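Local atomic coordinates of 2-Keto-3-deoxy-(6-phospho-)gluconate aldolase (Thermoproteus tenax, PDB entry 2R91), a protein that is an aldolase of the dihydrodipicolinate synthetase family, built as a TIM barrel and assembled from four chains. Residues A91-L105 with I123-R136. Residues are numbered along the deposited sequence; the frame is centred on the assembly and turned at random.
With SO4 (sulfate ion), chain E.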
loop_
_atom_site.group_PDB
_atom_site.type_symbol
_atom_site.label_atom_id
_atom_site.label_comp_id
_atom_site.label_asym_id
_atom_site.label_seq_id
_atom_site.Cartn_x
_atom_site.Cartn_y
_atom_site.Cartn_z
ATOM N N ALA A 91 -24.648 7.649 -28.174
ATOM C CA ALA A 91 -24.298 7.270 -26.797
ATOM C C ALA A 91 -24.948 8.261 -25.873
ATOM O O ALA A 91 -24.938 9.471 -26.138
ATOM C CB ALA A 91 -22.771 7.315 -26.591
ATOM N N GLU A 92 -25.459 7.794 -24.745
ATOM C CA GLU A 92 -26.109 8.721 -23.853
ATOM C C GLU A 92 -25.087 9.478 -22.997
ATOM O O GLU A 92 -25.360 10.564 -22.478
ATOM C CB GLU A 92 -27.211 8.014 -23.046
ATOM C CG GLU A 92 -26.784 7.311 -21.810
ATOM C CD GLU A 92 -27.997 6.782 -21.002
ATOM O OE1 GLU A 92 -29.035 6.403 -21.602
ATOM O OE2 GLU A 92 -27.875 6.737 -19.762
ATOM N N ALA A 93 -23.884 8.922 -22.887
ATOM C CA ALA A 93 -22.822 9.573 -22.127
ATOM C C ALA A 93 -21.481 8.994 -22.573
ATOM O O ALA A 93 -21.445 7.943 -23.198
ATOM C CB ALA A 93 -23.018 9.346 -20.593
ATOM N N VAL A 94 -20.389 9.676 -22.258
ATOM C CA VAL A 94 -19.068 9.030 -22.371
ATOM C C VAL A 94 -18.439 8.991 -20.984
ATOM O O VAL A 94 -18.799 9.794 -20.131
ATOM C CB VAL A 94 -18.116 9.788 -23.320
ATOM C CG1 VAL A 94 -18.633 9.674 -24.794
ATOM C CG2 VAL A 94 -17.984 11.246 -22.897
ATOM N N ALA A 95 -17.501 8.064 -20.764
ATOM C CA ALA A 95 -16.799 7.980 -19.487
ATOM C C ALA A 95 -15.317 7.928 -19.772
ATOM O O ALA A 95 -14.916 7.526 -20.862
ATOM C CB ALA A 95 -17.231 6.730 -18.714
ATOM N N SER A 96 -14.498 8.305 -18.801
ATOM C CA SER A 96 -13.055 8.076 -18.924
ATOM C C SER A 96 -12.404 7.711 -17.599
ATOM O O SER A 96 -12.688 8.322 -16.560
ATOM C CB SER A 96 -12.308 9.305 -19.527
ATOM O OG SER A 96 -10.959 8.946 -19.808
ATOM N N LEU A 97 -11.529 6.712 -17.648
ATOM C CA LEU A 97 -10.511 6.544 -16.633
ATOM C C LEU A 97 -9.736 7.848 -16.566
ATOM O O LEU A 97 -9.613 8.552 -17.580
ATOM C CB LEU A 97 -9.548 5.428 -17.054
ATOM C CG LEU A 97 -10.118 4.003 -17.150
ATOM C CD1 LEU A 97 -9.197 3.063 -17.935
ATOM C CD2 LEU A 97 -10.349 3.414 -15.730
ATOM N N PRO A 98 -9.156 8.155 -15.381
ATOM C CA PRO A 98 -8.118 9.173 -15.342
ATOM C C PRO A 98 -6.895 8.651 -16.117
ATOM O O PRO A 98 -6.728 7.452 -16.272
ATOM C CB PRO A 98 -7.729 9.237 -13.851
ATOM C CG PRO A 98 -8.894 8.558 -13.078
ATOM C CD PRO A 98 -9.402 7.522 -14.064
ATOM N N PRO A 99 -6.022 9.552 -16.564
ATOM C CA PRO A 99 -4.757 9.065 -17.147
ATOM C C PRO A 99 -4.131 7.994 -16.233
ATOM O O PRO A 99 -4.002 8.218 -15.027
ATOM C CB PRO A 99 -3.885 10.340 -17.167
ATOM C CG PRO A 99 -4.963 11.471 -17.491
ATOM C CD PRO A 99 -6.143 11.025 -16.583
ATOM N N TYR A 100 -3.790 6.843 -16.802
ATOM C CA TYR A 100 -3.265 5.704 -16.052
ATOM C C TYR A 100 -1.813 5.386 -16.460
ATOM O O TYR A 100 -1.178 6.142 -17.217
ATOM C CB TYR A 100 -4.181 4.477 -16.261
ATOM C CG TYR A 100 -4.529 4.202 -17.737
ATOM C CD1 TYR A 100 -3.741 3.348 -18.504
ATOM C CD2 TYR A 100 -5.656 4.772 -18.334
ATOM C CE1 TYR A 100 -4.045 3.087 -19.862
ATOM C CE2 TYR A 100 -5.968 4.518 -19.673
ATOM C CZ TYR A 100 -5.151 3.678 -20.426
ATOM O OH TYR A 100 -5.459 3.412 -21.736
ATOM N N TYR A 101 -1.289 4.299 -15.912
ATOM C CA TYR A 101 0.105 3.886 -16.059
ATOM C C TYR A 101 1.165 4.832 -15.410
ATOM O O TYR A 101 1.865 4.447 -14.482
ATOM C CB TYR A 101 0.488 3.574 -17.550
ATOM C CG TYR A 101 1.897 3.087 -17.543
ATOM C CD1 TYR A 101 2.179 1.794 -17.107
ATOM C CD2 TYR A 101 2.966 3.943 -17.843
ATOM C CE1 TYR A 101 3.498 1.327 -17.015
ATOM C CE2 TYR A 101 4.299 3.508 -17.707
ATOM C CZ TYR A 101 4.541 2.188 -17.320
ATOM O OH TYR A 101 5.813 1.714 -17.154
ATOM N N PHE A 102 1.276 6.066 -15.908
ATOM C CA PHE A 102 2.328 6.977 -15.480
ATOM C C PHE A 102 2.147 7.410 -14.042
ATOM O O PHE A 102 1.103 7.933 -13.695
ATOM C CB PHE A 102 2.388 8.200 -16.405
ATOM C CG PHE A 102 2.720 7.837 -17.848
ATOM C CD1 PHE A 102 4.034 7.567 -18.217
ATOM C CD2 PHE A 102 1.719 7.721 -18.802
ATOM C CE1 PHE A 102 4.337 7.188 -19.546
ATOM C CE2 PHE A 102 1.996 7.348 -20.100
ATOM C CZ PHE A 102 3.313 7.082 -20.487
ATOM N N PRO A 103 3.154 7.162 -13.197
ATOM C CA PRO A 103 3.056 7.581 -11.796
ATOM C C PRO A 103 3.293 9.075 -11.707
ATOM O O PRO A 103 4.052 9.645 -12.491
ATOM C CB PRO A 103 4.210 6.814 -11.101
ATOM C CG PRO A 103 4.701 5.797 -12.102
ATOM C CD PRO A 103 4.392 6.407 -13.460
ATOM N N ARG A 104 2.607 9.726 -10.794
ATOM C CA ARG A 104 2.941 11.099 -10.486
ATOM C C ARG A 104 2.810 12.096 -11.651
ATOM O O ARG A 104 3.626 13.003 -11.785
ATOM C CB ARG A 104 4.353 11.163 -9.879
ATOM C CG ARG A 104 4.460 10.509 -8.484
ATOM C CD ARG A 104 5.897 10.632 -7.945
ATOM N NE ARG A 104 6.841 9.951 -8.836
ATOM C CZ ARG A 104 7.690 8.999 -8.456
ATOM N NH1 ARG A 104 7.772 8.633 -7.177
ATOM N NH2 ARG A 104 8.484 8.442 -9.365
ATOM N N LEU A 105 1.774 11.944 -12.468
ATOM C CA LEU A 105 1.312 13.052 -13.284
ATOM C C LEU A 105 0.856 14.139 -12.296
ATOM O O LEU A 105 0.572 13.840 -11.141
ATOM C CB LEU A 105 0.158 12.596 -14.181
ATOM C CG LEU A 105 0.526 11.479 -15.184
ATOM C CD1 LEU A 105 -0.653 11.114 -16.029
ATOM C CD2 LEU A 105 1.676 11.898 -16.096
ATOM N N ILE A 123 -23.011 15.744 -24.517
ATOM C CA ILE A 123 -23.543 14.703 -23.635
ATOM C C ILE A 123 -22.708 14.660 -22.330
ATOM O O ILE A 123 -21.586 15.150 -22.300
ATOM C CB ILE A 123 -23.597 13.324 -24.337
ATOM C CG1 ILE A 123 -22.202 12.900 -24.852
ATOM C CG2 ILE A 123 -24.622 13.338 -25.477
ATOM C CD1 ILE A 123 -22.181 11.462 -25.384
ATOM N N PRO A 124 -23.272 14.102 -21.244
ATOM C CA PRO A 124 -22.591 14.029 -19.944
ATOM C C PRO A 124 -21.265 13.255 -20.024
ATOM O O PRO A 124 -21.174 12.246 -20.734
ATOM C CB PRO A 124 -23.576 13.244 -19.074
ATOM C CG PRO A 124 -24.913 13.448 -19.729
ATOM C CD PRO A 124 -24.612 13.491 -21.203
ATOM N N VAL A 125 -20.257 13.760 -19.335
ATOM C CA VAL A 125 -18.995 13.054 -19.168
ATOM C C VAL A 125 -18.933 12.446 -17.751
ATOM O O VAL A 125 -19.147 13.154 -16.761
ATOM C CB VAL A 125 -17.800 14.009 -19.387
ATOM C CG1 VAL A 125 -16.468 13.342 -18.986
ATOM C CG2 VAL A 125 -17.759 14.477 -20.864
ATOM N N PHE A 126 -18.665 11.140 -17.678
ATOM C CA PHE A 126 -18.554 10.404 -16.395
ATOM C C PHE A 126 -17.110 10.212 -16.031
ATOM O O PHE A 126 -16.267 9.902 -16.905
ATOM C CB PHE A 126 -19.160 8.995 -16.517
ATOM C CG PHE A 126 -20.667 8.942 -16.410
ATOM C CD1 PHE A 126 -21.472 9.887 -17.029
ATOM C CD2 PHE A 126 -21.271 7.925 -15.701
ATOM C CE1 PHE A 126 -22.865 9.815 -16.927
ATOM C CE2 PHE A 126 -22.673 7.845 -15.600
ATOM C CZ PHE A 126 -23.456 8.767 -16.213
ATOM N N LEU A 127 -16.799 10.352 -14.747
ATOM C CA LEU A 127 -15.528 9.867 -14.254
ATOM C C LEU A 127 -15.644 8.353 -14.049
ATOM O O LEU A 127 -16.603 7.872 -13.447
ATOM C CB LEU A 127 -15.151 10.590 -12.956
ATOM C CG LEU A 127 -14.077 9.895 -12.098
ATOM C CD1 LEU A 127 -12.674 9.910 -12.717
ATOM C CD2 LEU A 127 -14.089 10.489 -10.668
ATOM N N TYR A 128 -14.705 7.593 -14.601
ATOM C CA TYR A 128 -14.608 6.163 -14.340
ATOM C C TYR A 128 -13.351 5.976 -13.498
ATOM O O TYR A 128 -12.215 6.011 -14.006
ATOM C CB TYR A 128 -14.555 5.362 -15.662
ATOM C CG TYR A 128 -14.250 3.864 -15.561
ATOM C CD1 TYR A 128 -14.564 3.111 -14.405
ATOM C CD2 TYR A 128 -13.694 3.195 -16.641
ATOM C CE1 TYR A 128 -14.266 1.739 -14.343
ATOM C CE2 TYR A 128 -13.398 1.846 -16.595
ATOM C CZ TYR A 128 -13.696 1.110 -15.460
ATOM O OH TYR A 128 -13.386 -0.227 -15.477
ATOM N N ASN A 129 -13.572 5.801 -12.195
ATOM C CA ASN A 129 -12.516 5.745 -11.205
ATOM C C ASN A 129 -12.252 4.275 -10.853
ATOM O O ASN A 129 -13.188 3.504 -10.644
ATOM C CB ASN A 129 -12.962 6.570 -9.971
ATOM C CG ASN A 129 -11.840 6.806 -8.959
ATOM O OD1 ASN A 129 -11.931 6.383 -7.793
ATOM N ND2 ASN A 129 -10.818 7.513 -9.373
ATOM N N TYR A 130 -10.982 3.867 -10.849
ATOM C CA TYR A 130 -10.621 2.483 -10.606
ATOM C C TYR A 130 -9.190 2.479 -10.088
ATOM O O TYR A 130 -8.246 2.108 -10.804
ATOM C CB TYR A 130 -10.753 1.649 -11.895
ATOM C CG TYR A 130 -10.674 0.148 -11.712
ATOM C CD1 TYR A 130 -10.228 -0.422 -10.508
ATOM C CD2 TYR A 130 -11.017 -0.706 -12.752
ATOM C CE1 TYR A 130 -10.131 -1.810 -10.362
ATOM C CE2 TYR A 130 -10.954 -2.081 -12.603
ATOM C CZ TYR A 130 -10.496 -2.619 -11.418
ATOM O OH TYR A 130 -10.443 -3.971 -11.275
ATOM N N PRO A 131 -9.007 2.940 -8.843
ATOM C CA PRO A 131 -7.624 3.156 -8.360
ATOM C C PRO A 131 -6.691 1.960 -8.398
ATOM O O PRO A 131 -5.508 2.149 -8.701
ATOM C CB PRO A 131 -7.796 3.687 -6.925
ATOM C CG PRO A 131 -9.224 4.144 -6.843
ATOM C CD PRO A 131 -10.034 3.395 -7.886
ATOM N N ALA A 132 -7.191 0.751 -8.139
ATOM C CA ALA A 132 -6.331 -0.443 -8.213
ATOM C C ALA A 132 -5.713 -0.680 -9.612
ATOM O O ALA A 132 -4.626 -1.243 -9.717
ATOM C CB ALA A 132 -7.093 -1.700 -7.787
ATOM N N ALA A 133 -6.447 -0.311 -10.669
ATOM C CA ALA A 133 -5.969 -0.525 -12.039
ATOM C C ALA A 133 -5.227 0.729 -12.527
ATOM O O ALA A 133 -4.155 0.633 -13.117
ATOM C CB ALA A 133 -7.166 -0.858 -12.972
ATOM N N VAL A 134 -5.779 1.903 -12.224
ATOM C CA VAL A 134 -5.279 3.186 -12.760
ATOM C C VAL A 134 -3.981 3.652 -12.075
ATOM O O VAL A 134 -3.096 4.263 -12.711
ATOM C CB VAL A 134 -6.398 4.240 -12.627
ATOM C CG1 VAL A 134 -5.911 5.672 -12.887
ATOM C CG2 VAL A 134 -7.563 3.848 -13.539
ATOM N N GLY A 135 -3.867 3.356 -10.778
ATOM C CA GLY A 135 -2.691 3.723 -10.010
ATOM C C GLY A 135 -2.835 5.090 -9.359
ATOM O O GLY A 135 -1.898 5.590 -8.751
ATOM N N ARG A 136 -3.991 5.726 -9.548
ATOM C CA ARG A 136 -4.328 6.974 -8.847
ATOM C C ARG A 136 -5.829 7.002 -8.613
ATOM O O ARG A 136 -6.592 6.288 -9.263
ATOM C CB ARG A 136 -3.889 8.262 -9.615
ATOM C CG ARG A 136 -4.367 8.362 -11.090
ATOM C CD ARG A 136 -3.897 9.649 -11.801
ATOM N NE ARG A 136 -2.457 9.859 -11.602
ATOM C CZ ARG A 136 -1.479 9.266 -12.281
ATOM N NH1 ARG A 136 -1.742 8.456 -13.336
ATOM N NH2 ARG A 136 -0.222 9.521 -11.916
HETATM S S SO4 E . -15.210 -2.826 -14.689
HETATM O O1 SO4 E . -14.678 -1.651 -13.946
HETATM O O2 SO4 E . -16.524 -3.094 -14.056
HETATM O O3 SO4 E . -15.237 -2.744 -16.139
HETATM O O4 SO4 E . -14.358 -4.026 -14.494
HETATM O O HOH W 1 -0.779 5.624 -12.343
#
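R136 grips F102 O end-on with two nitrogens, NH1 at 2.9 and NH2 at 2.7 Å, and that oxygen lies in the guanidinium plane. R136 NH1 also donates to P99 O (2.8 Å), from above that carbonyl's plane. A proline-rich loop has few N-H groups to satisfy its own carbonyls, and a long arginine with several N-H donors suits the task; its chain bends at chi3 (49°) to bring both nitrogens round, while L105 CB lies over the rim of one guanidinium face. Water 1 donates to F102 O and V134 O, adding a bridge. Beta-branched V134 sets CG2 against L97 CD2 and CG1 against the P98 ring.

Strands 93-96 and 125-129 run parallel, joined by four backbone hydrogen bonds: V94 N to P124 O, just before the second strand, F126 N to V94 O, S96 N to F126 O, and Y128 N to S96 O (2.9 Å), the last from well above the carbonyl plane. L97 CD2 lies over the Y128 ring, 3.8 Å from its centroid, a CH-pi contact. Y128 OH donates to the sulfate, at a doubtfully short distance, and also pairs with T41 OG1; K153, T42 and T155 hold the sulfate too. Buried S96 OG donates to L97 O (2.6 Å) and is hydrogen-bonded to Y113 OH.

Helix 107-120 links these adjacent barrel strands as a beta-alpha-beta unit and packs on P99 and L127; strands 67-70 and 149-154 flank the pair.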